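Local coordinates for protein ACDH-11, isoform b (Caenorhabditis elegans, PDB 4Y9J) that belongs to the acyl-CoA dehydrogenase family and binds flavin-adenine dinucleotide within an assembly of four protein chains, at residues Leu34-Arg39 / Asn551-Glu556; His127-Leu132 / Leu370-Ala375; Tyr326-Ile331 / Val363-Ser368; Glu493-Ala498 / Arg560-Gln565. One frame throughout, in Å; residues are numbered along the deposited sequence.

Contact 1. Residues Leu34-Arg39 / Asn551-Glu556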
loop_
_atom_site.group_PDB
_atom_site.type_symbol
_atom_site.label_atom_id
_atom_site.label_comp_id
_atom_site.label_asym_id
_atom_site.label_seq_id
_atom_site.Cartn_x
_atom_site.Cartn_y
_atom_site.Cartn_z
ATOM N N LEU B 34 2.414 1.045 -42.008
ATOM C CA LEU B 34 1.743 2.336 -41.876
ATOM C C LEU B 34 2.092 3.389 -42.928
ATOM O O LEU B 34 1.199 3.992 -43.517
ATOM C CB LEU B 34 2.041 2.925 -40.488
ATOM C CG LEU B 34 1.261 4.186 -40.194
ATOM C CD1 LEU B 34 -0.220 3.991 -40.467
ATOM C CD2 LEU B 34 1.559 4.517 -38.746
ATOM N N ASP B 35 3.379 3.658 -43.104
ATOM C CA ASP B 35 3.786 4.670 -44.051
ATOM C C ASP B 35 3.413 4.242 -45.496
ATOM O O ASP B 35 2.915 5.068 -46.265
ATOM C CB ASP B 35 5.291 4.931 -43.931
ATOM C CG ASP B 35 5.811 6.019 -44.922
ATOM O OD1 ASP B 35 5.537 7.233 -44.705
ATOM O OD2 ASP B 35 6.515 5.652 -45.886
ATOM N N ARG B 36 3.679 2.985 -45.882
ATOM C CA ARG B 36 3.299 2.488 -47.223
ATOM C C ARG B 36 1.800 2.655 -47.470
ATOM O O ARG B 36 1.414 3.032 -48.551
ATOM C CB ARG B 36 3.743 1.039 -47.467
ATOM C CG ARG B 36 5.243 0.869 -47.668
ATOM C CD ARG B 36 5.633 -0.393 -48.414
ATOM N NE ARG B 36 5.202 -1.682 -47.840
ATOM C CZ ARG B 36 5.710 -2.256 -46.747
ATOM N NH1 ARG B 36 6.677 -1.671 -46.045
ATOM N NH2 ARG B 36 5.242 -3.438 -46.337
ATOM N N THR B 37 0.981 2.423 -46.448
ATOM C CA THR B 37 -0.471 2.489 -46.528
ATOM C C THR B 37 -0.949 3.912 -46.692
ATOM O O THR B 37 -1.830 4.174 -47.525
ATOM C CB THR B 37 -1.096 1.907 -45.263
ATOM O OG1 THR B 37 -0.636 0.573 -45.110
ATOM C CG2 THR B 37 -2.622 1.943 -45.319
ATOM N N LEU B 38 -0.349 4.848 -45.945
ATOM C CA LEU B 38 -0.674 6.271 -46.098
ATOM C C LEU B 38 -0.295 6.829 -47.485
ATOM O O LEU B 38 -1.017 7.643 -48.092
ATOM C CB LEU B 38 0.001 7.139 -45.001
ATOM C CG LEU B 38 -0.365 6.793 -43.556
ATOM C CD1 LEU B 38 0.351 7.745 -42.583
ATOM C CD2 LEU B 38 -1.880 6.736 -43.386
ATOM N N ARG B 39 0.867 6.429 -47.970
ATOM C CA ARG B 39 1.251 6.755 -49.350
ATOM C C ARG B 39 0.194 6.371 -50.393
ATOM O O ARG B 39 0.023 7.072 -51.348
ATOM C CB ARG B 39 2.533 6.042 -49.731
ATOM C CG ARG B 39 3.804 6.650 -49.212
ATOM C CD ARG B 39 4.994 5.800 -49.627
ATOM N NE ARG B 39 6.191 6.398 -49.066
ATOM C CZ ARG B 39 6.811 7.451 -49.595
ATOM N NH1 ARG B 39 6.376 8.007 -50.728
ATOM N NH2 ARG B 39 7.888 7.946 -48.997
ATOM N N ASN B 551 6.161 -4.046 -51.439
ATOM C CA ASN B 551 7.397 -4.840 -51.561
ATOM C C ASN B 551 7.061 -6.342 -51.535
ATOM O O ASN B 551 5.902 -6.725 -51.387
ATOM C CB ASN B 551 8.403 -4.461 -50.470
ATOM C CG ASN B 551 7.867 -4.700 -49.084
ATOM O OD1 ASN B 551 7.122 -5.652 -48.859
ATOM N ND2 ASN B 551 8.185 -3.812 -48.160
ATOM N N GLN B 552 8.075 -7.182 -51.641
ATOM C CA GLN B 552 7.897 -8.640 -51.697
ATOM C C GLN B 552 7.147 -9.167 -50.459
ATOM O O GLN B 552 6.291 -10.043 -50.576
ATOM C CB GLN B 552 9.243 -9.330 -51.878
ATOM C CG GLN B 552 9.150 -10.834 -52.123
ATOM C CD GLN B 552 8.332 -11.168 -53.352
ATOM O OE1 GLN B 552 8.258 -10.387 -54.256
ATOM N NE2 GLN B 552 7.689 -12.306 -53.361
ATOM N N SER B 553 7.418 -8.592 -49.298
ATOM C CA SER B 553 6.738 -9.029 -48.063
ATOM C C SER B 553 5.228 -8.797 -48.225
ATOM O O SER B 553 4.420 -9.583 -47.736
ATOM C CB SER B 553 7.255 -8.281 -46.836
ATOM O OG SER B 553 6.524 -7.050 -46.542
ATOM N N ASP B 554 4.827 -7.759 -48.965
ATOM C CA ASP B 554 3.418 -7.463 -49.099
ATOM C C ASP B 554 2.713 -8.575 -49.861
ATOM O O ASP B 554 1.587 -8.955 -49.503
ATOM C CB ASP B 554 3.193 -6.107 -49.800
ATOM C CG ASP B 554 3.567 -4.899 -48.911
ATOM O OD1 ASP B 554 3.316 -4.905 -47.679
ATOM O OD2 ASP B 554 4.086 -3.884 -49.459
ATOM N N ILE B 555 3.348 -9.108 -50.890
ATOM C CA ILE B 555 2.756 -10.240 -51.676
ATOM C C ILE B 555 2.655 -11.517 -50.831
ATOM O O ILE B 555 1.647 -12.209 -50.816
ATOM C CB ILE B 555 3.542 -10.556 -52.979
ATOM C CG1 ILE B 555 3.401 -9.424 -53.993
ATOM C CG2 ILE B 555 3.010 -11.821 -53.639
ATOM C CD1 ILE B 555 4.472 -9.383 -55.064
ATOM N N GLU B 556 3.725 -11.812 -50.126
ATOM C CA GLU B 556 3.781 -13.017 -49.324
ATOM C C GLU B 556 2.742 -12.989 -48.184
ATOM O O GLU B 556 2.132 -14.004 -47.852
ATOM C CB GLU B 556 5.171 -13.155 -48.744
ATOM C CG GLU B 556 5.349 -14.483 -48.038
ATOM C CD GLU B 556 5.176 -15.708 -48.961
ATOM O OE1 GLU B 556 4.908 -16.838 -48.413
ATOM O OE2 GLU B 556 5.358 -15.544 -50.211
#
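Arg36 of helix 34-41 grips Asp554, in the first turn of helix 552-563, side-on with two nitrogens. The NH2 bond to Asp554 OD1, 2.8 Å, is nearly straight at 172° and lies in the guanidinium plane, though it meets the carboxylate, turned 45° from the guanidinium, from out of its plane; NE to Asp554 OD2, 3.0 Å, is more bent and uses the syn lone pair of that oxygen. A bend at chi3 (-58°) turns the arginine into this grip. Asp554 OD2 also accepts from the backbone N of Asn551 at 2.9 Å, on the anti side but well out of the carboxylate plane. In return, Asn551 OD1 takes Asp554 N at 3.1 Å, completing a capping box, and accepts a second bond from Ser553 OG at 2.8 Å. Asn551 ND2 rests over one face of the Arg36 guanidinium, 3.2 Å from CZ; as it and the arginine nitrogens are all donors, no hydrogen bond forms there. Arg36 NH2 also salt-bridges Asp589 of the second subunit, whose carboxylate lies within hydrogen-bonding reach of Ser553 OG, as does Arg366 NH1. Thus helix 552-563 joins helix 34-41 beside helices 352-383 and 524-545, bordering the second subunit.

Contact 2. Residues His127-Leu132 / Leu370-Ala375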
loop_
_atom_site.group_PDB
_atom_site.type_symbol
_atom_site.label_atom_id
_atom_site.label_comp_id
_atom_site.label_asym_id
_atom_site.label_seq_id
_atom_site.Cartn_x
_atom_site.Cartn_y
_atom_site.Cartn_z
ATOM N N HIS B 127 -5.443 10.657 -41.159
ATOM C CA HIS B 127 -4.396 11.250 -40.375
ATOM C C HIS B 127 -4.680 10.934 -38.872
ATOM O O HIS B 127 -3.836 10.405 -38.188
ATOM C CB HIS B 127 -4.370 12.752 -40.657
ATOM C CG HIS B 127 -3.326 13.520 -39.920
ATOM N ND1 HIS B 127 -3.127 14.861 -40.136
ATOM C CD2 HIS B 127 -2.389 13.138 -39.025
ATOM C CE1 HIS B 127 -2.133 15.290 -39.380
ATOM N NE2 HIS B 127 -1.682 14.258 -38.681
ATOM N N GLN B 128 -5.900 11.195 -38.445
ATOM C CA GLN B 128 -6.315 11.043 -37.071
ATOM C C GLN B 128 -6.196 9.652 -36.604
ATOM O O GLN B 128 -5.630 9.388 -35.502
ATOM C CB GLN B 128 -7.741 11.546 -36.870
ATOM C CG GLN B 128 -8.171 11.559 -35.411
ATOM C CD GLN B 128 -9.656 11.493 -35.188
ATOM O OE1 GLN B 128 -10.438 11.130 -36.075
ATOM N NE2 GLN B 128 -10.055 11.798 -33.960
ATOM N N VAL B 129 -6.704 8.705 -37.387
ATOM C CA VAL B 129 -6.576 7.309 -37.033
ATOM C C VAL B 129 -5.118 6.815 -36.907
ATOM O O VAL B 129 -4.783 6.116 -35.973
ATOM C CB VAL B 129 -7.465 6.397 -37.949
ATOM C CG1 VAL B 129 -7.145 4.944 -37.750
ATOM C CG2 VAL B 129 -8.923 6.608 -37.592
ATOM N N ALA B 130 -4.244 7.245 -37.811
ATOM C CA ALA B 130 -2.801 6.907 -37.730
ATOM C C ALA B 130 -2.157 7.486 -36.449
ATOM O O ALA B 130 -1.355 6.838 -35.765
ATOM C CB ALA B 130 -2.086 7.482 -38.986
ATOM N N LYS B 131 -2.565 8.703 -36.099
ATOM C CA LYS B 131 -2.009 9.356 -34.930
ATOM C C LYS B 131 -2.464 8.646 -33.651
ATOM O O LYS B 131 -1.658 8.414 -32.757
ATOM C CB LYS B 131 -2.326 10.855 -34.900
ATOM C CG LYS B 131 -1.331 11.640 -34.083
ATOM C CD LYS B 131 -1.520 13.146 -34.242
ATOM C CE LYS B 131 -0.267 13.832 -33.724
ATOM N NZ LYS B 131 -0.238 15.290 -34.005
ATOM N N LEU B 132 -3.736 8.288 -33.587
ATOM C CA LEU B 132 -4.286 7.497 -32.515
ATOM C C LEU B 132 -3.615 6.143 -32.395
ATOM O O LEU B 132 -3.405 5.627 -31.253
ATOM C CB LEU B 132 -5.797 7.295 -32.694
ATOM C CG LEU B 132 -6.638 8.546 -32.515
ATOM C CD1 LEU B 132 -8.003 8.329 -33.165
ATOM C CD2 LEU B 132 -6.815 8.819 -31.029
ATOM N N LEU B 370 -5.173 -3.069 -42.341
ATOM C CA LEU B 370 -5.721 -2.541 -43.618
ATOM C C LEU B 370 -7.221 -2.379 -43.447
ATOM O O LEU B 370 -7.786 -1.477 -43.987
ATOM C CB LEU B 370 -5.332 -3.434 -44.773
ATOM C CG LEU B 370 -3.858 -3.389 -45.148
ATOM C CD1 LEU B 370 -3.700 -3.922 -46.534
ATOM C CD2 LEU B 370 -3.265 -1.972 -45.075
ATOM N N LEU B 371 -7.870 -3.263 -42.688
ATOM C CA LEU B 371 -9.291 -3.156 -42.419
ATOM C C LEU B 371 -9.540 -1.870 -41.642
ATOM O O LEU B 371 -10.522 -1.199 -41.900
ATOM C CB LEU B 371 -9.818 -4.391 -41.689
ATOM C CG LEU B 371 -11.325 -4.698 -41.574
ATOM C CD1 LEU B 371 -11.902 -5.037 -42.925
ATOM C CD2 LEU B 371 -11.627 -5.847 -40.597
ATOM N N LEU B 372 -8.677 -1.564 -40.662
ATOM C CA LEU B 372 -8.795 -0.348 -39.885
ATOM C C LEU B 372 -8.742 0.886 -40.745
ATOM O O LEU B 372 -9.528 1.833 -40.545
ATOM C CB LEU B 372 -7.668 -0.257 -38.883
ATOM C CG LEU B 372 -7.512 1.077 -38.153
ATOM C CD1 LEU B 372 -8.742 1.416 -37.310
ATOM C CD2 LEU B 372 -6.248 1.046 -37.293
ATOM N N PHE B 373 -7.791 0.921 -41.670
ATOM C CA PHE B 373 -7.654 2.089 -42.548
ATOM C C PHE B 373 -8.756 2.171 -43.614
ATOM O O PHE B 373 -9.152 3.251 -43.968
ATOM C CB PHE B 373 -6.215 2.208 -43.095
ATOM C CG PHE B 373 -5.328 2.855 -42.106
ATOM C CD1 PHE B 373 -5.372 4.237 -41.938
ATOM C CD2 PHE B 373 -4.562 2.101 -41.237
ATOM C CE1 PHE B 373 -4.641 4.864 -40.922
ATOM C CE2 PHE B 373 -3.839 2.720 -40.207
ATOM C CZ PHE B 373 -3.873 4.101 -40.065
ATOM N N GLU B 374 -9.312 1.033 -44.029
ATOM C CA GLU B 374 -10.522 1.029 -44.866
ATOM C C GLU B 374 -11.703 1.618 -44.073
ATOM O O GLU B 374 -12.471 2.401 -44.592
ATOM C CB GLU B 374 -10.861 -0.400 -45.309
ATOM C CG GLU B 374 -12.236 -0.560 -45.983
ATOM C CD GLU B 374 -12.258 -0.120 -47.422
ATOM O OE1 GLU B 374 -11.272 0.500 -47.867
ATOM O OE2 GLU B 374 -13.279 -0.367 -48.100
ATOM N N ALA B 375 -11.814 1.290 -42.786
ATOM C CA ALA B 375 -12.843 1.967 -41.932
ATOM C C ALA B 375 -12.625 3.517 -41.814
ATOM O O ALA B 375 -13.566 4.275 -41.902
ATOM C CB ALA B 375 -12.911 1.290 -40.573
#
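Phe373 of helix 352-383 reaches Val129 and Ala130 of helix 121-135 with the far end of its ring. From CB, which leaves the backbone across the line to the other helix, chi1 of -82° sets CG beside the backbone N and turns the ring toward helix 121-135. Along the ring, CE1 lies 4.0 Å from Val129 CG1 and slightly nearer the backbone N of Ala130. At the tip, CZ lies 3.8 Å from Ala130 CA, which sits at the ring edge near its plane, and 4.0 Å from Ala130 CB. The small alanine thus lets the ring come up against the helix backbone. Next to this, Val129 and Leu372 meet tip to tip: Val129 CG1 is 3.9 Å from Leu372 CD1, equally near CG and barely farther from CD2, so one methyl sits against the whole isopropyl end of the leucine. All four residues are buried, and the contact is apolar, without hydrogen bonds between the segments. Val321 of helix 304-338 touches both Val129 and Leu372, while Leu54 of helix 44-74 touches Ala130. The two segments run 141° apart, their axes approaching to 10.2 Å, an antiparallel-leaning apolar interface between the N-terminal and C-terminal helical regions of the acyl-CoA dehydrogenase fold.

Contact 3. Residues Tyr326-Ile331 / Val363-Ser368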
loop_
_atom_site.group_PDB
_atom_site.type_symbol
_atom_site.label_atom_id
_atom_site.label_comp_id
_atom_site.label_asym_id
_atom_site.label_seq_id
_atom_site.Cartn_x
_atom_site.Cartn_y
_atom_site.Cartn_z
ATOM N N TYR B 326 -1.754 -2.539 -29.474
ATOM C CA TYR B 326 -1.140 -3.542 -28.576
ATOM C C TYR B 326 -0.470 -4.678 -29.357
ATOM O O TYR B 326 0.634 -5.120 -28.998
ATOM C CB TYR B 326 -2.156 -4.103 -27.598
ATOM C CG TYR B 326 -2.667 -3.059 -26.624
ATOM C CD1 TYR B 326 -1.801 -2.327 -25.867
ATOM C CD2 TYR B 326 -4.026 -2.809 -26.463
ATOM C CE1 TYR B 326 -2.253 -1.367 -24.978
ATOM C CE2 TYR B 326 -4.484 -1.867 -25.556
ATOM C CZ TYR B 326 -3.583 -1.144 -24.827
ATOM O OH TYR B 326 -3.942 -0.126 -23.968
ATOM N N MET B 327 -1.136 -5.123 -30.420
ATOM C CA MET B 327 -0.584 -6.153 -31.301
ATOM C C MET B 327 0.717 -5.682 -31.951
ATOM O O MET B 327 1.768 -6.338 -31.874
ATOM C CB MET B 327 -1.615 -6.565 -32.330
ATOM C CG MET B 327 -2.848 -7.220 -31.732
ATOM S SD MET B 327 -4.384 -7.237 -32.745
ATOM C CE MET B 327 -3.767 -8.090 -34.104
ATOM N N ARG B 328 0.694 -4.509 -32.549
ATOM C CA ARG B 328 1.906 -3.955 -33.161
ATOM C C ARG B 328 2.978 -3.693 -32.112
ATOM O O ARG B 328 4.168 -3.954 -32.372
ATOM C CB ARG B 328 1.577 -2.686 -33.917
ATOM C CG ARG B 328 2.793 -1.841 -34.386
ATOM C CD ARG B 328 3.726 -2.563 -35.312
ATOM N NE ARG B 328 3.003 -3.028 -36.506
ATOM C CZ ARG B 328 3.161 -4.183 -37.127
ATOM N NH1 ARG B 328 4.040 -5.079 -36.671
ATOM N NH2 ARG B 328 2.438 -4.452 -38.232
ATOM N N ARG B 329 2.606 -3.153 -30.961
ATOM C CA ARG B 329 3.608 -2.841 -29.946
ATOM C C ARG B 329 4.395 -4.128 -29.492
ATOM O O ARG B 329 5.613 -4.137 -29.454
ATOM C CB ARG B 329 2.989 -2.089 -28.749
ATOM C CG ARG B 329 3.945 -1.813 -27.605
ATOM C CD ARG B 329 5.116 -0.957 -28.069
ATOM N NE ARG B 329 4.712 0.399 -28.522
ATOM C CZ ARG B 329 4.573 1.457 -27.720
ATOM N NH1 ARG B 329 4.693 1.336 -26.403
ATOM N NH2 ARG B 329 4.225 2.634 -28.238
ATOM N N ILE B 330 3.678 -5.184 -29.196
ATOM C CA ILE B 330 4.311 -6.397 -28.743
ATOM C C ILE B 330 5.188 -6.970 -29.816
ATOM O O ILE B 330 6.267 -7.416 -29.517
ATOM C CB ILE B 330 3.329 -7.377 -28.076
ATOM C CG1 ILE B 330 4.093 -8.388 -27.192
ATOM C CG2 ILE B 330 2.562 -8.155 -29.112
ATOM C CD1 ILE B 330 4.801 -7.736 -26.025
ATOM N N ILE B 331 4.793 -6.905 -31.081
ATOM C CA ILE B 331 5.585 -7.439 -32.129
ATOM C C ILE B 331 6.837 -6.557 -32.322
ATOM O O ILE B 331 7.920 -7.053 -32.540
ATOM C CB ILE B 331 4.765 -7.502 -33.457
ATOM C CG1 ILE B 331 3.602 -8.494 -33.378
ATOM C CG2 ILE B 331 5.661 -7.803 -34.661
ATOM C CD1 ILE B 331 2.722 -8.417 -34.630
ATOM N N VAL B 363 1.418 -11.329 -40.198
ATOM C CA VAL B 363 0.443 -11.520 -41.283
ATOM C C VAL B 363 -0.975 -11.156 -40.798
ATOM O O VAL B 363 -1.704 -10.406 -41.451
ATOM C CB VAL B 363 0.457 -12.993 -41.760
ATOM C CG1 VAL B 363 -0.756 -13.326 -42.644
ATOM C CG2 VAL B 363 1.742 -13.336 -42.487
ATOM N N ASP B 364 -1.335 -11.643 -39.608
ATOM C CA ASP B 364 -2.667 -11.419 -39.073
ATOM C C ASP B 364 -2.871 -9.935 -38.692
ATOM O O ASP B 364 -3.949 -9.409 -38.841
ATOM C CB ASP B 364 -2.919 -12.333 -37.850
ATOM C CG ASP B 364 -3.181 -13.804 -38.232
ATOM O OD1 ASP B 364 -3.500 -14.107 -39.416
ATOM O OD2 ASP B 364 -3.112 -14.650 -37.272
ATOM N N THR B 365 -1.821 -9.279 -38.229
ATOM C CA THR B 365 -1.863 -7.899 -37.772
ATOM C C THR B 365 -2.001 -6.991 -39.016
ATOM O O THR B 365 -2.722 -6.036 -38.964
ATOM C CB THR B 365 -0.584 -7.566 -36.986
ATOM O OG1 THR B 365 -0.559 -8.341 -35.742
ATOM C CG2 THR B 365 -0.543 -6.136 -36.646
ATOM N N ARG B 366 -1.282 -7.302 -40.097
ATOM C CA ARG B 366 -1.360 -6.481 -41.282
ATOM C C ARG B 366 -2.761 -6.488 -41.871
ATOM O O ARG B 366 -3.239 -5.455 -42.330
ATOM C CB ARG B 366 -0.355 -6.907 -42.322
ATOM C CG ARG B 366 1.057 -6.629 -41.922
ATOM C CD ARG B 366 2.012 -6.860 -43.061
ATOM N NE ARG B 366 3.414 -6.775 -42.693
ATOM C CZ ARG B 366 4.392 -6.650 -43.588
ATOM N NH1 ARG B 366 4.148 -6.604 -44.911
ATOM N NH2 ARG B 366 5.635 -6.586 -43.151
ATOM N N GLY B 367 -3.426 -7.626 -41.868
ATOM C CA GLY B 367 -4.784 -7.715 -42.426
ATOM C C GLY B 367 -5.758 -6.788 -41.666
ATOM O O GLY B 367 -6.524 -6.015 -42.225
ATOM N N SER B 368 -5.714 -6.884 -40.373
ATOM C CA SER B 368 -6.587 -6.031 -39.552
ATOM C C SER B 368 -6.233 -4.527 -39.606
ATOM O O SER B 368 -7.053 -3.664 -39.507
ATOM C CB SER B 368 -6.624 -6.535 -38.133
ATOM O OG SER B 368 -7.232 -7.756 -38.162
#
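Two long helices of the C-terminal helical domain, 304-338 and 352-383, pack here, with Thr365 of the second helix set among Met327, Arg328 and Ile331 of the first. The threonine presents a different atom to different neighbours. With chi1 at -67°, OG1 stands beside the backbone N and CG2 is anti to it, which splits the two branches between separate partners. OG1 lies 3.5 Å from Ile331 CD1, the two side chains meeting tip to tip, and 3.6 Å from Met327 CE, whose chain bends at chi3 (59°) as it slides past in the opposite direction. The hydroxyl is buried between these methyls and bonds the carbonyl O of Met361, one turn earlier in its own helix. In acyl-CoA dehydrogenases such antiparallel helices form the all-alpha bundle of this domain; the segments here run 146° apart, with axes 10.4 Å apart at closest approach. CG2 of Thr365 faces the guanidinium of Arg328, 3.8 Å from NH2 and over one face. Arg328 curls back through bends at chi2 and chi3, and its polar end is held by salt bridges to Glu362, through NH1, and to Asp31, through NE. Glu362 also pairs with Arg366, so the carboxylate lies between two arginines and probably offsets their like charges. Met413 of helix 389-419 touches both Met327 and Thr365.

Contact 4. Residues Glu493-Ala498 / Arg560-Gln565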
loop_
_atom_site.group_PDB
_atom_site.type_symbol
_atom_site.label_atom_id
_atom_site.label_comp_id
_atom_site.label_asym_id
_atom_site.label_seq_id
_atom_site.Cartn_x
_atom_site.Cartn_y
_atom_site.Cartn_z
ATOM N N GLU B 493 -8.511 -16.122 -55.946
ATOM C CA GLU B 493 -9.484 -17.205 -56.121
ATOM C C GLU B 493 -9.967 -17.705 -54.759
ATOM O O GLU B 493 -11.109 -18.131 -54.616
ATOM C CB GLU B 493 -8.909 -18.370 -56.929
ATOM C CG GLU B 493 -8.624 -17.961 -58.363
ATOM C CD GLU B 493 -7.736 -18.922 -59.130
ATOM O OE1 GLU B 493 -7.247 -19.905 -58.563
ATOM O OE2 GLU B 493 -7.527 -18.691 -60.323
ATOM N N ALA B 494 -9.108 -17.634 -53.754
ATOM C CA ALA B 494 -9.516 -17.996 -52.366
ATOM C C ALA B 494 -10.618 -17.051 -51.803
ATOM O O ALA B 494 -11.653 -17.488 -51.265
ATOM C CB ALA B 494 -8.306 -18.013 -51.481
ATOM N N VAL B 495 -10.423 -15.757 -51.991
ATOM C CA VAL B 495 -11.383 -14.774 -51.537
ATOM C C VAL B 495 -12.732 -14.928 -52.296
ATOM O O VAL B 495 -13.811 -14.955 -51.691
ATOM C CB VAL B 495 -10.796 -13.368 -51.727
ATOM C CG1 VAL B 495 -11.856 -12.333 -51.423
ATOM C CG2 VAL B 495 -9.600 -13.138 -50.839
ATOM N N GLU B 496 -12.675 -15.061 -53.622
ATOM C CA GLU B 496 -13.920 -15.273 -54.420
ATOM C C GLU B 496 -14.752 -16.476 -54.006
ATOM O O GLU B 496 -16.014 -16.450 -53.973
ATOM C CB GLU B 496 -13.629 -15.344 -55.910
ATOM C CG GLU B 496 -13.400 -13.955 -56.467
ATOM C CD GLU B 496 -12.883 -13.960 -57.870
ATOM O OE1 GLU B 496 -12.488 -15.053 -58.381
ATOM O OE2 GLU B 496 -12.910 -12.867 -58.466
ATOM N N SER B 497 -14.016 -17.533 -53.733
ATOM C CA SER B 497 -14.608 -18.808 -53.284
ATOM C C SER B 497 -15.286 -18.663 -51.918
ATOM O O SER B 497 -16.408 -19.140 -51.711
ATOM C CB SER B 497 -13.531 -19.867 -53.160
ATOM O OG SER B 497 -14.132 -21.101 -52.863
ATOM N N ALA B 498 -14.604 -17.978 -51.016
ATOM C CA ALA B 498 -15.140 -17.773 -49.677
ATOM C C ALA B 498 -16.343 -16.848 -49.738
ATOM O O ALA B 498 -17.346 -17.079 -49.072
ATOM C CB ALA B 498 -14.075 -17.227 -48.749
ATOM N N ARG B 560 -0.317 -15.628 -47.687
ATOM C CA ARG B 560 -0.489 -16.373 -46.406
ATOM C C ARG B 560 -1.814 -16.088 -45.727
ATOM O O ARG B 560 -2.490 -16.994 -45.229
ATOM C CB ARG B 560 0.668 -16.095 -45.477
ATOM C CG ARG B 560 1.985 -16.562 -46.059
ATOM C CD ARG B 560 3.067 -16.398 -45.040
ATOM N NE ARG B 560 4.401 -16.703 -45.544
ATOM C CZ ARG B 560 5.484 -16.803 -44.778
ATOM N NH1 ARG B 560 5.367 -16.704 -43.492
ATOM N NH2 ARG B 560 6.675 -17.060 -45.296
ATOM N N TYR B 561 -2.241 -14.839 -45.772
ATOM C CA TYR B 561 -3.500 -14.478 -45.130
ATOM C C TYR B 561 -4.633 -15.184 -45.876
ATOM O O TYR B 561 -5.556 -15.687 -45.253
ATOM C CB TYR B 561 -3.717 -12.940 -45.161
ATOM C CG TYR B 561 -4.878 -12.497 -44.312
ATOM C CD1 TYR B 561 -6.178 -12.579 -44.785
ATOM C CD2 TYR B 561 -4.668 -11.990 -43.027
ATOM C CE1 TYR B 561 -7.247 -12.204 -43.977
ATOM C CE2 TYR B 561 -5.729 -11.630 -42.214
ATOM C CZ TYR B 561 -7.017 -11.724 -42.725
ATOM O OH TYR B 561 -8.058 -11.389 -41.930
ATOM N N CYS B 562 -4.570 -15.197 -47.195
ATOM C CA CYS B 562 -5.701 -15.667 -47.959
ATOM C C CYS B 562 -5.718 -17.187 -48.161
ATOM O O CYS B 562 -6.782 -17.790 -48.287
ATOM C CB CYS B 562 -5.736 -15.000 -49.325
ATOM S SG CYS B 562 -6.189 -13.265 -49.241
ATOM N N CYS B 563 -4.554 -17.794 -48.304
ATOM C CA CYS B 563 -4.511 -19.164 -48.727
ATOM C C CYS B 563 -4.145 -20.107 -47.614
ATOM O O CYS B 563 -4.238 -21.275 -47.819
ATOM C CB CYS B 563 -3.495 -19.332 -49.836
ATOM S SG CYS B 563 -4.031 -18.396 -51.307
ATOM N N GLU B 564 -3.604 -19.604 -46.518
ATOM C CA GLU B 564 -3.054 -20.492 -45.428
ATOM C C GLU B 564 -3.867 -20.537 -44.170
ATOM O O GLU B 564 -3.500 -21.231 -43.216
ATOM C CB GLU B 564 -1.612 -20.123 -45.061
ATOM C CG GLU B 564 -0.637 -20.441 -46.191
ATOM C CD GLU B 564 0.824 -20.164 -45.886
ATOM O OE1 GLU B 564 1.133 -19.542 -44.882
ATOM O OE2 GLU B 564 1.692 -20.564 -46.698
ATOM N N GLN B 565 -4.997 -19.855 -44.167
ATOM C CA GLN B 565 -5.985 -20.035 -43.120
ATOM C C GLN B 565 -7.341 -20.055 -43.797
ATOM O O GLN B 565 -7.539 -19.491 -44.882
ATOM C CB GLN B 565 -5.905 -18.930 -42.096
ATOM C CG GLN B 565 -5.947 -17.564 -42.731
ATOM C CD GLN B 565 -5.893 -16.466 -41.717
ATOM O OE1 GLN B 565 -5.722 -16.726 -40.472
ATOM N NE2 GLN B 565 -5.999 -15.230 -42.202
#
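Ala494 and Val495 of helix 486-512 meet Cys562 and Cys563 in the last turn of helix 552-563. The apolar contacts are few: Val495 CG2 touches Cys562 SG at 3.8 Å, and Ala494 CB lies 4.3 Å from Cys563 SG. In Val495, chi1 of 173° puts CG1 anti to the backbone N and leaves CG2, beside that N, to meet the sulfur. One polar atom takes part through van der Waals contact, the carbonyl O of Cys562, 3.5 Å from Ala494 CB. The alanine's small side chain lets the backbones come close, with CA atoms of Ala494 and Cys562 6.3 Å apart. Hydrogen bonding stays within 560-565: Gln565 NE2 donates to Tyr561 O at 3.1 Å, on a lone pair in the carbonyl plane, and also lies over one face of the Tyr561 ring. Leu567 touches Ala494 and Val495, helix 466-478 packs on Val495, and helix 524-545 adjoins Tyr561 and Ala498, while the carbonyl O of Cys563 is hydrogen-bonded to Arg571, and Glu564 forms a salt bridge with Arg579, both of the second subunit.

In the fold
From the N terminus, helix 34-41 comes first, and contact 1 closes the longest loop, joining it to helix 552-563 over five hundred residues later. Contact 2 lies inside that loop, bringing helix 121-135 onto helix 352-383; contact 3, between helices 304-338 and 352-383, nests within contact 2. Contact 4 begins inside the loop of contact 1 but ends beyond it, so the two cross, sharing helix 552-563. Leu34 and Leu38 pack on Phe373, linking contacts 1 and 2, and Arg366 joins contact 3 to contact 1. Tyr561 packs against Val363 and Gly367, tying contact 4 to contact 3. Together they tie helices 34-41 and 121-135 to helices 304-338 and 352-383, and these to helices 486-512 and 552-563.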